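Local coordinates for replication protein B (PDB 3H20), which acts as the primase of plasmid RSF1010, a nucleotidyltransferase that makes primers on single-stranded DNA so that replication can start, at residues A[53-58]-A[147-152]; A[71-76]-A[106-111]; A[250-255]-A[294-299]. All coordinates share one frame; numbering follows the deposited sequence.

Contact 1 of 3, residues A[53-58]-A[147-152]; sequences RMNAQG and AGFTNR. With DPO (diphosphate), chain E.
N55, in the last turn of helix 48-56, grips T150 of the loop after strand 144-145 with both ends of its carboxamide. Its CG stands anti to the backbone N (chi1 -172°), which sends the amide outward across the gap to the loop. T150 N donates to N55 OD1 at 2.9 Å. T150 OG1 gives that oxygen a second bond of 3.0 Å, but from above the carbonyl plane, 36° out of it. In return N55 ND2 donates to T150 O at 3.0 Å and 161°, within the carbonyl plane and on a lone pair. Because ND2 also bonds N59 O, the amide orientation is fixed: a flip would bring NH2 against T150 N. N55 OD1 also lies at the F149 ring edge, 3.5 Å from F149 CB. The main chain of N55 adds a weak hydrogen bond, R152 NE to N55 O at 3.2 Å. Beyond it, A56 CA lies 4.2 Å from R152 NH2. G58, with positive phi, is the C-prime residue of a Schellman motif that ends the helix, and its O packs 3.8 Å from R152 CB. Between T150 and R152, N151 turns the other way, its ND2 donating to diphosphate O7 at 2.7 Å; Y62, R145 and K153 complete that site. The contact thus fastens a helix end to the backbone of a ligand-binding loop. F149 settles among L51 and K52 of helix 48-56, I10 of helix 6-17 and V61 of strand 59-65.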
ATOM      1  N   ARG A  53     -11.020  19.245  26.683  1.00 30.69           N
ATOM      2  CA  ARG A  53     -12.098  20.086  26.118  1.00 30.67           C
ATOM      3  C   ARG A  53     -12.629  19.453  24.831  1.00 30.64           C
ATOM      4  O   ARG A  53     -13.838  19.242  24.675  1.00 30.17           O
ATOM      5  CB  ARG A  53     -11.593  21.519  25.864  1.00 30.90           C
ATOM      6  CG  ARG A  53     -12.567  22.435  25.069  1.00 31.31           C
ATOM      7  CD  ARG A  53     -12.052  23.878  25.008  1.00 31.68           C
ATOM      8  NE  ARG A  53     -12.962  24.779  24.296  1.00 34.36           N
ATOM      9  CZ  ARG A  53     -14.000  25.397  24.854  1.00 34.63           C
ATOM     10  NH1 ARG A  53     -14.273  25.212  26.142  1.00 35.73           N
ATOM     11  NH2 ARG A  53     -14.771  26.201  24.125  1.00 36.26           N
ATOM     12  N   MET A  54     -11.709  19.130  23.923  1.00 30.38           N
ATOM     13  CA  MET A  54     -12.056  18.535  22.633  1.00 30.57           C
ATOM     14  C   MET A  54     -12.777  17.184  22.787  1.00 29.99           C
ATOM     15  O   MET A  54     -13.760  16.916  22.078  1.00 29.19           O
ATOM     16  CB  MET A  54     -10.799  18.397  21.757  1.00 30.86           C
ATOM     17  CG  MET A  54     -10.208  19.737  21.256  1.00 32.68           C
ATOM     18  SD  MET A  54     -11.311  20.622  20.127  1.00 38.28           S
ATOM     19  CE  MET A  54     -12.090  21.813  21.201  1.00 38.46           C
ATOM     20  N   ASN A  55     -12.290  16.359  23.719  1.00 29.51           N
ATOM     21  CA  ASN A  55     -12.885  15.046  24.051  1.00 29.75           C
ATOM     22  C   ASN A  55     -14.324  15.212  24.560  1.00 29.66           C
ATOM     23  O   ASN A  55     -15.238  14.508  24.124  1.00 29.28           O
ATOM     24  CB  ASN A  55     -11.982  14.317  25.080  1.00 29.66           C
ATOM     25  CG  ASN A  55     -12.394  12.853  25.354  1.00 30.75           C
ATOM     26  OD1 ASN A  55     -12.406  12.421  26.514  1.00 30.28           O
ATOM     27  ND2 ASN A  55     -12.692  12.082  24.300  1.00 29.57           N
ATOM     28  N   ALA A  56     -14.525  16.154  25.477  1.00 30.14           N
ATOM     29  CA  ALA A  56     -15.876  16.460  25.980  1.00 30.55           C
ATOM     30  C   ALA A  56     -16.816  16.933  24.859  1.00 30.97           C
ATOM     31  O   ALA A  56     -18.036  16.727  24.928  1.00 30.96           O
ATOM     32  CB  ALA A  56     -15.805  17.493  27.085  1.00 30.74           C
ATOM     33  N   GLN A  57     -16.250  17.562  23.831  1.00 31.04           N
ATOM     34  CA  GLN A  57     -17.042  18.081  22.709  1.00 32.18           C
ATOM     35  C   GLN A  57     -17.249  17.050  21.585  1.00 31.65           C
ATOM     36  O   GLN A  57     -17.754  17.386  20.511  1.00 31.92           O
ATOM     37  CB  GLN A  57     -16.433  19.385  22.175  1.00 31.89           C
ATOM     38  CG  GLN A  57     -16.521  20.556  23.167  1.00 33.66           C
ATOM     39  CD  GLN A  57     -15.885  21.837  22.649  1.00 34.07           C
ATOM     40  OE1 GLN A  57     -15.067  21.810  21.731  1.00 37.41           O
ATOM     41  NE2 GLN A  57     -16.263  22.971  23.241  1.00 36.25           N
ATOM     42  N   GLY A  58     -16.874  15.798  21.847  1.00 31.27           N
ATOM     43  CA  GLY A  58     -17.175  14.686  20.934  1.00 30.99           C
ATOM     44  C   GLY A  58     -16.028  14.155  20.085  1.00 30.75           C
ATOM     45  O   GLY A  58     -16.254  13.375  19.150  1.00 30.49           O
ATOM     46  N   ALA A 147      -4.502   6.982  26.140  1.00 32.91           N
ATOM     47  CA  ALA A 147      -5.220   6.680  27.372  1.00 32.98           C
ATOM     48  C   ALA A 147      -5.622   7.957  28.103  1.00 32.76           C
ATOM     49  O   ALA A 147      -4.963   8.990  27.976  1.00 32.92           O
ATOM     50  CB  ALA A 147      -4.375   5.794  28.275  1.00 32.77           C
ATOM     51  N   GLY A 148      -6.705   7.879  28.869  1.00 32.48           N
ATOM     52  CA  GLY A 148      -7.133   9.002  29.722  1.00 32.14           C
ATOM     53  C   GLY A 148      -8.332   9.770  29.183  1.00 32.06           C
ATOM     54  O   GLY A 148      -8.723  10.806  29.747  1.00 31.88           O
ATOM     55  N   PHE A 149      -8.907   9.262  28.091  1.00 31.68           N
ATOM     56  CA  PHE A 149      -9.992   9.930  27.366  1.00 32.18           C
ATOM     57  C   PHE A 149     -11.139   8.963  27.092  1.00 32.56           C
ATOM     58  O   PHE A 149     -10.950   7.745  27.085  1.00 32.88           O
ATOM     59  CB  PHE A 149      -9.457  10.529  26.045  1.00 31.94           C
ATOM     60  CG  PHE A 149      -8.395  11.568  26.246  1.00 32.02           C
ATOM     61  CD1 PHE A 149      -8.738  12.879  26.602  1.00 31.12           C
ATOM     62  CD2 PHE A 149      -7.048  11.232  26.140  1.00 33.18           C
ATOM     63  CE1 PHE A 149      -7.752  13.841  26.821  1.00 32.24           C
ATOM     64  CE2 PHE A 149      -6.057  12.184  26.360  1.00 32.75           C
ATOM     65  CZ  PHE A 149      -6.410  13.494  26.697  1.00 31.83           C
ATOM     66  N   THR A 150     -12.337   9.498  26.886  1.00 33.24           N
ATOM     67  CA  THR A 150     -13.477   8.665  26.521  1.00 34.03           C
ATOM     68  C   THR A 150     -13.437   8.295  25.036  1.00 34.09           C
ATOM     69  O   THR A 150     -13.029   9.106  24.201  1.00 33.83           O
ATOM     70  CB  THR A 150     -14.811   9.365  26.800  1.00 34.14           C
ATOM     71  OG1 THR A 150     -14.795  10.654  26.172  1.00 35.86           O
ATOM     72  CG2 THR A 150     -15.026   9.546  28.290  1.00 34.36           C
ATOM     73  N   ASN A 151     -13.854   7.064  24.733  1.00 34.28           N
ATOM     74  CA  ASN A 151     -14.045   6.584  23.366  1.00 34.58           C
ATOM     75  C   ASN A 151     -15.408   7.078  22.876  1.00 35.36           C
ATOM     76  O   ASN A 151     -16.452   6.619  23.348  1.00 35.31           O
ATOM     77  CB  ASN A 151     -13.961   5.048  23.340  1.00 34.16           C
ATOM     78  CG  ASN A 151     -13.947   4.464  21.925  1.00 33.89           C
ATOM     79  OD1 ASN A 151     -14.675   4.914  21.039  1.00 33.00           O
ATOM     80  ND2 ASN A 151     -13.141   3.423  21.725  1.00 32.43           N
ATOM     81  N   ARG A 152     -15.386   8.027  21.943  1.00 36.47           N
ATOM     82  CA  ARG A 152     -16.595   8.730  21.497  1.00 37.89           C
ATOM     83  C   ARG A 152     -17.252   8.109  20.259  1.00 38.62           C
ATOM     84  O   ARG A 152     -18.367   8.482  19.879  1.00 38.33           O
ATOM     85  CB  ARG A 152     -16.265  10.204  21.231  1.00 37.95           C
ATOM     86  CG  ARG A 152     -15.968  11.018  22.483  1.00 38.69           C
ATOM     87  CD  ARG A 152     -17.258  11.314  23.233  1.00 40.69           C
ATOM     88  NE  ARG A 152     -16.997  11.920  24.533  1.00 43.67           N
ATOM     89  CZ  ARG A 152     -17.919  12.107  25.474  1.00 45.02           C
ATOM     90  NH1 ARG A 152     -19.177  11.737  25.264  1.00 44.94           N
ATOM     91  NH2 ARG A 152     -17.580  12.671  26.629  1.00 45.81           N
TER
HETATM   92  P1  DPO E 327     -10.813   3.603  16.232  1.00 63.30           P
HETATM   93  O1  DPO E 327     -11.180   2.413  15.209  1.00 63.68           O
HETATM   94  O2  DPO E 327     -11.045   4.918  15.530  1.00 62.45           O
HETATM   95  O3  DPO E 327      -9.450   3.309  16.821  1.00 63.43           O
HETATM   96  O4  DPO E 327     -11.942   3.436  17.379  1.00 63.39           O
HETATM   97  P2  DPO E 327     -12.222   2.033  18.134  1.00 63.00           P
HETATM   98  O5  DPO E 327     -12.795   1.130  17.068  1.00 63.68           O
HETATM   99  O6  DPO E 327     -10.862   1.626  18.667  1.00 63.09           O
HETATM  100  O7  DPO E 327     -13.223   2.391  19.202  1.00 63.18           O

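Contact 2 of 3, residues A[71-76]-A[106-111]; sequences HGLVLV and QAWVKV
L75 and W108 face each other as a non-hydrogen-bonded pair in an antiparallel beta ladder, where outermost strand 73-79 runs beside strand 104-110 in a four-stranded sheet. The two short segments have axes 4.4 Å apart and N-to-C directions at 154°, as expected of twisted antiparallel neighbours. L75 can be followed outward over the indole. Its CB stands above the rim of the six-membered ring, 3.8 Å from W108 CZ3. CG continues anti to the backbone N (chi1 180°), which takes the branch along the ring system. At the tip, L75 CD1 lies 3.9 Å from the centroid of the W108 five-membered ring, on a line 18° off its normal, a CH-pi contact, with W108 CE2 its nearest atom. The same methyl touches Q106 CB. L73 approaches the indole from further along the strand, its CB 4.1 Å from W108 CE3, while M17 of helix 6-17 packs on both L73 and W108. Cutting W108 back to an alanine is likely to open a gap beneath L75 CD1 and to leave L73 and M17 without the aromatic surface they share. V74, V76, A107 and V109 occupy the other face, where L127 of helix 117-130 packs on the two valines of the first strand. Their pairs carry the backbone bonds, among them V109 N to V74 O at 2.8 Å. The Q106 side chain comes within about 4 Å of the bound diphosphate: its NE2 bonds D77, its OE1 bonds the backbone N of R145, which itself binds the diphosphate. The ladder's last bond, V111 N to G72 O, is 2.9 Å long and nearly straight, and V111 CG2 presses to 3.3 Å from that same G72 O.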
ATOM      1  N   HIS A  71      12.602   5.124  16.119  1.00 36.56           N
ATOM      2  CA  HIS A  71      11.953   4.269  17.097  1.00 35.38           C
ATOM      3  C   HIS A  71      11.732   2.884  16.504  1.00 34.83           C
ATOM      4  O   HIS A  71      11.898   2.687  15.288  1.00 34.54           O
ATOM      5  CB  HIS A  71      10.614   4.879  17.546  1.00 35.16           C
ATOM      6  CG  HIS A  71       9.543   4.854  16.492  1.00 34.60           C
ATOM      7  ND1 HIS A  71       8.582   3.864  16.426  1.00 33.72           N
ATOM      8  CD2 HIS A  71       9.271   5.713  15.480  1.00 33.82           C
ATOM      9  CE1 HIS A  71       7.777   4.108  15.406  1.00 34.27           C
ATOM     10  NE2 HIS A  71       8.177   5.223  14.813  1.00 34.50           N
ATOM     11  N   GLY A  72      11.381   1.933  17.367  1.00 34.07           N
ATOM     12  CA  GLY A  72      11.077   0.558  16.945  1.00 33.89           C
ATOM     13  C   GLY A  72       9.735   0.065  17.467  1.00 34.29           C
ATOM     14  O   GLY A  72       9.574  -1.116  17.720  1.00 34.23           O
ATOM     15  N   LEU A  73       8.773   0.977  17.614  1.00 34.25           N
ATOM     16  CA  LEU A  73       7.431   0.672  18.129  1.00 35.22           C
ATOM     17  C   LEU A  73       6.475   0.247  17.024  1.00 34.68           C
ATOM     18  O   LEU A  73       6.383   0.922  16.000  1.00 35.30           O
ATOM     19  CB  LEU A  73       6.845   1.914  18.803  1.00 35.25           C
ATOM     20  CG  LEU A  73       6.640   1.943  20.316  1.00 38.70           C
ATOM     21  CD1 LEU A  73       7.819   1.369  21.094  1.00 38.54           C
ATOM     22  CD2 LEU A  73       6.295   3.371  20.767  1.00 37.46           C
ATOM     23  N   VAL A  74       5.779  -0.866  17.229  1.00 33.51           N
ATOM     24  CA  VAL A  74       4.827  -1.392  16.232  1.00 33.59           C
ATOM     25  C   VAL A  74       3.454  -1.604  16.874  1.00 33.16           C
ATOM     26  O   VAL A  74       3.342  -2.336  17.862  1.00 33.29           O
ATOM     27  CB  VAL A  74       5.357  -2.723  15.615  1.00 33.36           C
ATOM     28  CG1 VAL A  74       4.324  -3.348  14.677  1.00 33.54           C
ATOM     29  CG2 VAL A  74       6.654  -2.458  14.848  1.00 32.92           C
ATOM     30  N   LEU A  75       2.421  -0.974  16.311  1.00 32.92           N
ATOM     31  CA  LEU A  75       1.036  -1.113  16.808  1.00 32.37           C
ATOM     32  C   LEU A  75       0.346  -2.395  16.329  1.00 32.09           C
ATOM     33  O   LEU A  75       0.355  -2.702  15.127  1.00 31.30           O
ATOM     34  CB  LEU A  75       0.178   0.097  16.377  1.00 31.88           C
ATOM     35  CG  LEU A  75      -1.300   0.116  16.809  1.00 32.88           C
ATOM     36  CD1 LEU A  75      -1.429   0.277  18.318  1.00 31.83           C
ATOM     37  CD2 LEU A  75      -2.100   1.217  16.099  1.00 32.66           C
ATOM     38  N   VAL A  76      -0.281  -3.105  17.276  1.00 31.84           N
ATOM     39  CA  VAL A  76      -1.144  -4.264  16.995  1.00 32.09           C
ATOM     40  C   VAL A  76      -2.557  -3.992  17.557  1.00 32.59           C
ATOM     41  O   VAL A  76      -2.726  -3.793  18.765  1.00 31.90           O
ATOM     42  CB  VAL A  76      -0.564  -5.571  17.613  1.00 32.17           C
ATOM     43  CG1 VAL A  76      -1.275  -6.794  17.041  1.00 31.69           C
ATOM     44  CG2 VAL A  76       0.935  -5.681  17.346  1.00 32.27           C
ATOM     45  N   GLN A 106      -5.330  -2.721  22.389  1.00 33.83           N
ATOM     46  CA  GLN A 106      -4.225  -2.411  21.487  1.00 34.39           C
ATOM     47  C   GLN A 106      -2.922  -2.680  22.214  1.00 34.34           C
ATOM     48  O   GLN A 106      -2.810  -2.428  23.425  1.00 34.54           O
ATOM     49  CB  GLN A 106      -4.244  -0.911  21.115  1.00 34.31           C
ATOM     50  CG  GLN A 106      -5.273  -0.578  20.069  1.00 35.70           C
ATOM     51  CD  GLN A 106      -5.380   0.899  19.766  1.00 34.73           C
ATOM     52  OE1 GLN A 106      -4.829   1.746  20.476  1.00 36.19           O
ATOM     53  NE2 GLN A 106      -6.101   1.217  18.706  1.00 35.73           N
ATOM     54  N   ALA A 107      -1.923  -3.171  21.487  1.00 34.34           N
ATOM     55  CA  ALA A 107      -0.576  -3.291  22.048  1.00 34.30           C
ATOM     56  C   ALA A 107       0.444  -2.579  21.156  1.00 34.25           C
ATOM     57  O   ALA A 107       0.328  -2.620  19.931  1.00 35.01           O
ATOM     58  CB  ALA A 107      -0.197  -4.772  22.219  1.00 34.48           C
ATOM     59  N   TRP A 108       1.425  -1.920  21.769  1.00 34.17           N
ATOM     60  CA  TRP A 108       2.594  -1.444  21.050  1.00 34.15           C
ATOM     61  C   TRP A 108       3.737  -2.386  21.413  1.00 34.13           C
ATOM     62  O   TRP A 108       4.026  -2.587  22.592  1.00 33.47           O
ATOM     63  CB  TRP A 108       2.967  -0.012  21.457  1.00 34.65           C
ATOM     64  CG  TRP A 108       1.949   1.066  21.055  1.00 34.53           C
ATOM     65  CD1 TRP A 108       0.881   1.489  21.783  1.00 35.55           C
ATOM     66  CD2 TRP A 108       1.959   1.863  19.861  1.00 35.54           C
ATOM     67  NE1 TRP A 108       0.203   2.485  21.114  1.00 36.55           N
ATOM     68  CE2 TRP A 108       0.850   2.744  19.937  1.00 36.41           C
ATOM     69  CE3 TRP A 108       2.790   1.920  18.739  1.00 34.94           C
ATOM     70  CZ2 TRP A 108       0.554   3.669  18.932  1.00 35.09           C
ATOM     71  CZ3 TRP A 108       2.485   2.835  17.731  1.00 35.67           C
ATOM     72  CH2 TRP A 108       1.374   3.692  17.836  1.00 35.06           C
ATOM     73  N   VAL A 109       4.363  -2.984  20.405  1.00 34.14           N
ATOM     74  CA  VAL A 109       5.500  -3.896  20.619  1.00 33.56           C
ATOM     75  C   VAL A 109       6.781  -3.176  20.178  1.00 34.04           C
ATOM     76  O   VAL A 109       6.860  -2.695  19.036  1.00 33.32           O
ATOM     77  CB  VAL A 109       5.328  -5.211  19.810  1.00 34.41           C
ATOM     78  CG1 VAL A 109       6.535  -6.167  19.995  1.00 33.76           C
ATOM     79  CG2 VAL A 109       4.012  -5.922  20.165  1.00 33.32           C
ATOM     80  N   LYS A 110       7.767  -3.104  21.081  1.00 33.45           N
ATOM     81  CA  LYS A 110       9.068  -2.515  20.792  1.00 33.35           C
ATOM     82  C   LYS A 110       9.997  -3.622  20.294  1.00 33.57           C
ATOM     83  O   LYS A 110      10.327  -4.554  21.042  1.00 33.09           O
ATOM     84  CB  LYS A 110       9.677  -1.851  22.040  1.00 33.85           C
ATOM     85  CG  LYS A 110      11.047  -1.167  21.767  1.00 33.46           C
ATOM     86  CD  LYS A 110      11.611  -0.429  22.977  1.00 33.76           C
ATOM     87  CE  LYS A 110      13.001   0.147  22.631  1.00 34.87           C
ATOM     88  NZ  LYS A 110      13.575   1.017  23.703  1.00 35.70           N
ATOM     89  N   VAL A 111      10.407  -3.525  19.028  1.00 33.03           N
ATOM     90  CA  VAL A 111      11.290  -4.543  18.439  1.00 32.56           C
ATOM     91  C   VAL A 111      12.777  -4.177  18.446  1.00 33.00           C
ATOM     92  O   VAL A 111      13.629  -5.051  18.299  1.00 32.83           O
ATOM     93  CB  VAL A 111      10.842  -4.919  16.997  1.00 32.93           C
ATOM     94  CG1 VAL A 111       9.449  -5.552  17.028  1.00 32.42           C
ATOM     95  CG2 VAL A 111      10.883  -3.691  16.066  1.00 33.66           C
TER

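Contact 3 of 3, residues A[250-255]-A[294-299]; sequences LASRGR and PSVQLA
S252 lays its short side chain against V296 and A299, the closest backbone approach of the two segments, with S252 and V296 CA atoms 4.9 Å apart. Its OG rests 3.7 Å from V296 CG2, while its CB meets A299 CB at 3.9 Å. The serine torsion puts OG anti to the carbonyl carbon (chi1 -75°), beside its own backbone N, so the hydroxyl faces V296 and remains able to bond Q248 O one turn back in helix 239-252. A299 CB also reaches the main chain, lying 3.7 Å from S252 O. On the other side of the patch, A251 CB touches V296 CG1 at 3.9 Å. V296 therefore spans the joint with its two methyls, one for the alanine and one for the serine oxygen. No direct hydrogen bond links the segments. A water instead sits 2.7 Å from S252 OG. The oxygen of this water is 3.2 Å from S295 O, to which it donates a weak hydrogen bond. G254, at positive phi, is the C-prime residue of the Schellman motif closing helix 239-252, and R300 NH1 of the opposing helix bonds both A251 O and R255 O there. V290 of helix 279-291 packs on A251 and V296 alike, so three helices of the C-terminal bundle meet at this point. With small side chains and just one bridging water between them, the two segments rely on close van der Waals fit, and R300 adds direct polar bonds at the helix end.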
ATOM      1  N   LEU A 250      -3.400  -3.507 -34.385  1.00 34.54           N
ATOM      2  CA  LEU A 250      -3.167  -2.081 -34.138  1.00 34.47           C
ATOM      3  C   LEU A 250      -4.410  -1.208 -34.363  1.00 34.22           C
ATOM      4  O   LEU A 250      -4.709  -0.336 -33.546  1.00 34.17           O
ATOM      5  CB  LEU A 250      -1.994  -1.567 -34.987  1.00 34.58           C
ATOM      6  CG  LEU A 250      -0.588  -1.580 -34.368  1.00 35.09           C
ATOM      7  CD1 LEU A 250      -0.140  -2.989 -33.987  1.00 35.34           C
ATOM      8  CD2 LEU A 250       0.428  -0.924 -35.321  1.00 34.71           C
ATOM      9  N   ALA A 251      -5.135  -1.447 -35.456  1.00 34.31           N
ATOM     10  CA  ALA A 251      -6.358  -0.682 -35.760  1.00 34.38           C
ATOM     11  C   ALA A 251      -7.488  -0.965 -34.764  1.00 34.82           C
ATOM     12  O   ALA A 251      -8.227  -0.055 -34.384  1.00 35.04           O
ATOM     13  CB  ALA A 251      -6.829  -0.948 -37.177  1.00 34.65           C
ATOM     14  N   SER A 252      -7.611  -2.225 -34.346  1.00 34.99           N
ATOM     15  CA  SER A 252      -8.597  -2.622 -33.337  1.00 35.45           C
ATOM     16  C   SER A 252      -8.323  -1.978 -31.977  1.00 36.18           C
ATOM     17  O   SER A 252      -9.246  -1.793 -31.173  1.00 35.77           O
ATOM     18  CB  SER A 252      -8.626  -4.140 -33.189  1.00 35.34           C
ATOM     19  OG  SER A 252      -9.302  -4.739 -34.283  1.00 35.92           O
ATOM     20  N   ARG A 253      -7.056  -1.651 -31.725  1.00 36.65           N
ATOM     21  CA  ARG A 253      -6.641  -1.026 -30.466  1.00 38.06           C
ATOM     22  C   ARG A 253      -6.587   0.508 -30.574  1.00 37.81           C
ATOM     23  O   ARG A 253      -6.141   1.191 -29.649  1.00 37.69           O
ATOM     24  CB  ARG A 253      -5.314  -1.628 -29.976  1.00 38.03           C
ATOM     25  CG  ARG A 253      -5.461  -3.087 -29.532  1.00 39.79           C
ATOM     26  CD  ARG A 253      -4.137  -3.860 -29.484  1.00 40.49           C
ATOM     27  NE  ARG A 253      -4.382  -5.308 -29.522  1.00 45.59           N
ATOM     28  CZ  ARG A 253      -3.444  -6.256 -29.579  1.00 46.52           C
ATOM     29  NH1 ARG A 253      -2.151  -5.943 -29.601  1.00 46.44           N
ATOM     30  NH2 ARG A 253      -3.804  -7.535 -29.610  1.00 46.96           N
ATOM     31  N   GLY A 254      -7.062   1.035 -31.705  1.00 37.83           N
ATOM     32  CA  GLY A 254      -7.274   2.474 -31.873  1.00 38.17           C
ATOM     33  C   GLY A 254      -6.209   3.252 -32.627  1.00 38.40           C
ATOM     34  O   GLY A 254      -6.299   4.481 -32.740  1.00 38.53           O
ATOM     35  N   ARG A 255      -5.198   2.555 -33.138  1.00 38.71           N
ATOM     36  CA  ARG A 255      -4.124   3.217 -33.879  1.00 38.86           C
ATOM     37  C   ARG A 255      -4.650   3.768 -35.194  1.00 38.97           C
ATOM     38  O   ARG A 255      -5.513   3.163 -35.834  1.00 38.77           O
ATOM     39  CB  ARG A 255      -2.942   2.274 -34.136  1.00 39.00           C
ATOM     40  CG  ARG A 255      -2.170   1.849 -32.888  1.00 39.11           C
ATOM     41  CD  ARG A 255      -1.507   3.025 -32.204  1.00 38.93           C
ATOM     42  NE  ARG A 255      -0.661   2.604 -31.090  1.00 39.47           N
ATOM     43  CZ  ARG A 255       0.021   3.433 -30.303  1.00 39.17           C
ATOM     44  NH1 ARG A 255      -0.031   4.749 -30.492  1.00 38.83           N
ATOM     45  NH2 ARG A 255       0.758   2.943 -29.318  1.00 39.42           N
ATOM     46  N   PRO A 294     -15.611  -5.882 -40.185  1.00 32.35           N
ATOM     47  CA  PRO A 294     -16.583  -5.741 -39.099  1.00 32.64           C
ATOM     48  C   PRO A 294     -15.893  -5.802 -37.730  1.00 32.54           C
ATOM     49  O   PRO A 294     -16.232  -5.019 -36.844  1.00 32.60           O
ATOM     50  CB  PRO A 294     -17.510  -6.954 -39.274  1.00 32.51           C
ATOM     51  CG  PRO A 294     -17.288  -7.440 -40.659  1.00 32.60           C
ATOM     52  CD  PRO A 294     -15.948  -6.980 -41.112  1.00 32.53           C
ATOM     53  N   SER A 295     -14.915  -6.697 -37.583  1.00 32.55           N
ATOM     54  CA  SER A 295     -14.168  -6.847 -36.328  1.00 32.16           C
ATOM     55  C   SER A 295     -13.487  -5.550 -35.907  1.00 32.82           C
ATOM     56  O   SER A 295     -13.573  -5.146 -34.750  1.00 32.99           O
ATOM     57  CB  SER A 295     -13.139  -7.982 -36.432  1.00 32.43           C
ATOM     58  OG  SER A 295     -12.167  -7.703 -37.431  1.00 30.52           O
ATOM     59  N   VAL A 296     -12.833  -4.894 -36.863  1.00 32.92           N
ATOM     60  CA  VAL A 296     -12.108  -3.657 -36.615  1.00 33.42           C
ATOM     61  C   VAL A 296     -13.084  -2.518 -36.338  1.00 33.95           C
ATOM     62  O   VAL A 296     -12.907  -1.779 -35.370  1.00 33.73           O
ATOM     63  CB  VAL A 296     -11.156  -3.323 -37.796  1.00 33.44           C
ATOM     64  CG1 VAL A 296     -10.525  -1.954 -37.623  1.00 32.84           C
ATOM     65  CG2 VAL A 296     -10.083  -4.385 -37.897  1.00 33.58           C
ATOM     66  N   GLN A 297     -14.130  -2.423 -37.158  1.00 34.32           N
ATOM     67  CA  GLN A 297     -15.175  -1.408 -36.989  1.00 35.39           C
ATOM     68  C   GLN A 297     -15.857  -1.478 -35.619  1.00 34.87           C
ATOM     69  O   GLN A 297     -16.056  -0.438 -34.970  1.00 35.03           O
ATOM     70  CB  GLN A 297     -16.213  -1.495 -38.119  1.00 34.93           C
ATOM     71  CG  GLN A 297     -15.723  -0.909 -39.446  1.00 36.46           C
ATOM     72  CD  GLN A 297     -16.729  -1.055 -40.573  1.00 37.23           C
ATOM     73  OE1 GLN A 297     -17.826  -1.600 -40.386  1.00 40.91           O
ATOM     74  NE2 GLN A 297     -16.363  -0.570 -41.753  1.00 38.20           N
ATOM     75  N   LEU A 298     -16.207  -2.683 -35.184  1.00 34.85           N
ATOM     76  CA  LEU A 298     -16.821  -2.886 -33.862  1.00 34.76           C
ATOM     77  C   LEU A 298     -15.865  -2.583 -32.700  1.00 34.66           C
ATOM     78  O   LEU A 298     -16.244  -1.897 -31.744  1.00 34.29           O
ATOM     79  CB  LEU A 298     -17.417  -4.303 -33.732  1.00 35.06           C
ATOM     80  CG  LEU A 298     -18.159  -4.633 -32.422  1.00 35.21           C
ATOM     81  CD1 LEU A 298     -19.324  -3.658 -32.162  1.00 36.27           C
ATOM     82  CD2 LEU A 298     -18.661  -6.072 -32.397  1.00 35.86           C
ATOM     83  N   ALA A 299     -14.636  -3.099 -32.777  1.00 34.40           N
ATOM     84  CA  ALA A 299     -13.627  -2.824 -31.760  1.00 34.37           C
ATOM     85  C   ALA A 299     -13.402  -1.317 -31.599  1.00 34.43           C
ATOM     86  O   ALA A 299     -13.415  -0.810 -30.481  1.00 34.26           O
ATOM     87  CB  ALA A 299     -12.320  -3.539 -32.084  1.00 34.13           C
TER
HETATM   88  O   HOH W   1     -11.043  -6.618 -33.580  1.00 25.65           O

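Contact 2 is the buried one, a continuous backbone ladder sandwiched between apolar packing on both faces. Contacts 1 and 3 are partly buried, and both use the Schellman-terminated end of a helix. They differ in chemistry: at contact 1 a carboxamide reads loop backbone through direct hydrogen bonds, whereas contact 3 joins helix to helix by small apolar groups and a water. Contacts 1 and 2 share the N-terminal primase domain, with nearest atoms about 8 Å apart; contact 2 is nested in the loop that contact 1 closes, and both border the diphosphate pocket. Contact 3 stands apart in the helical bundle, its centre about 61 Å from that of contact 1.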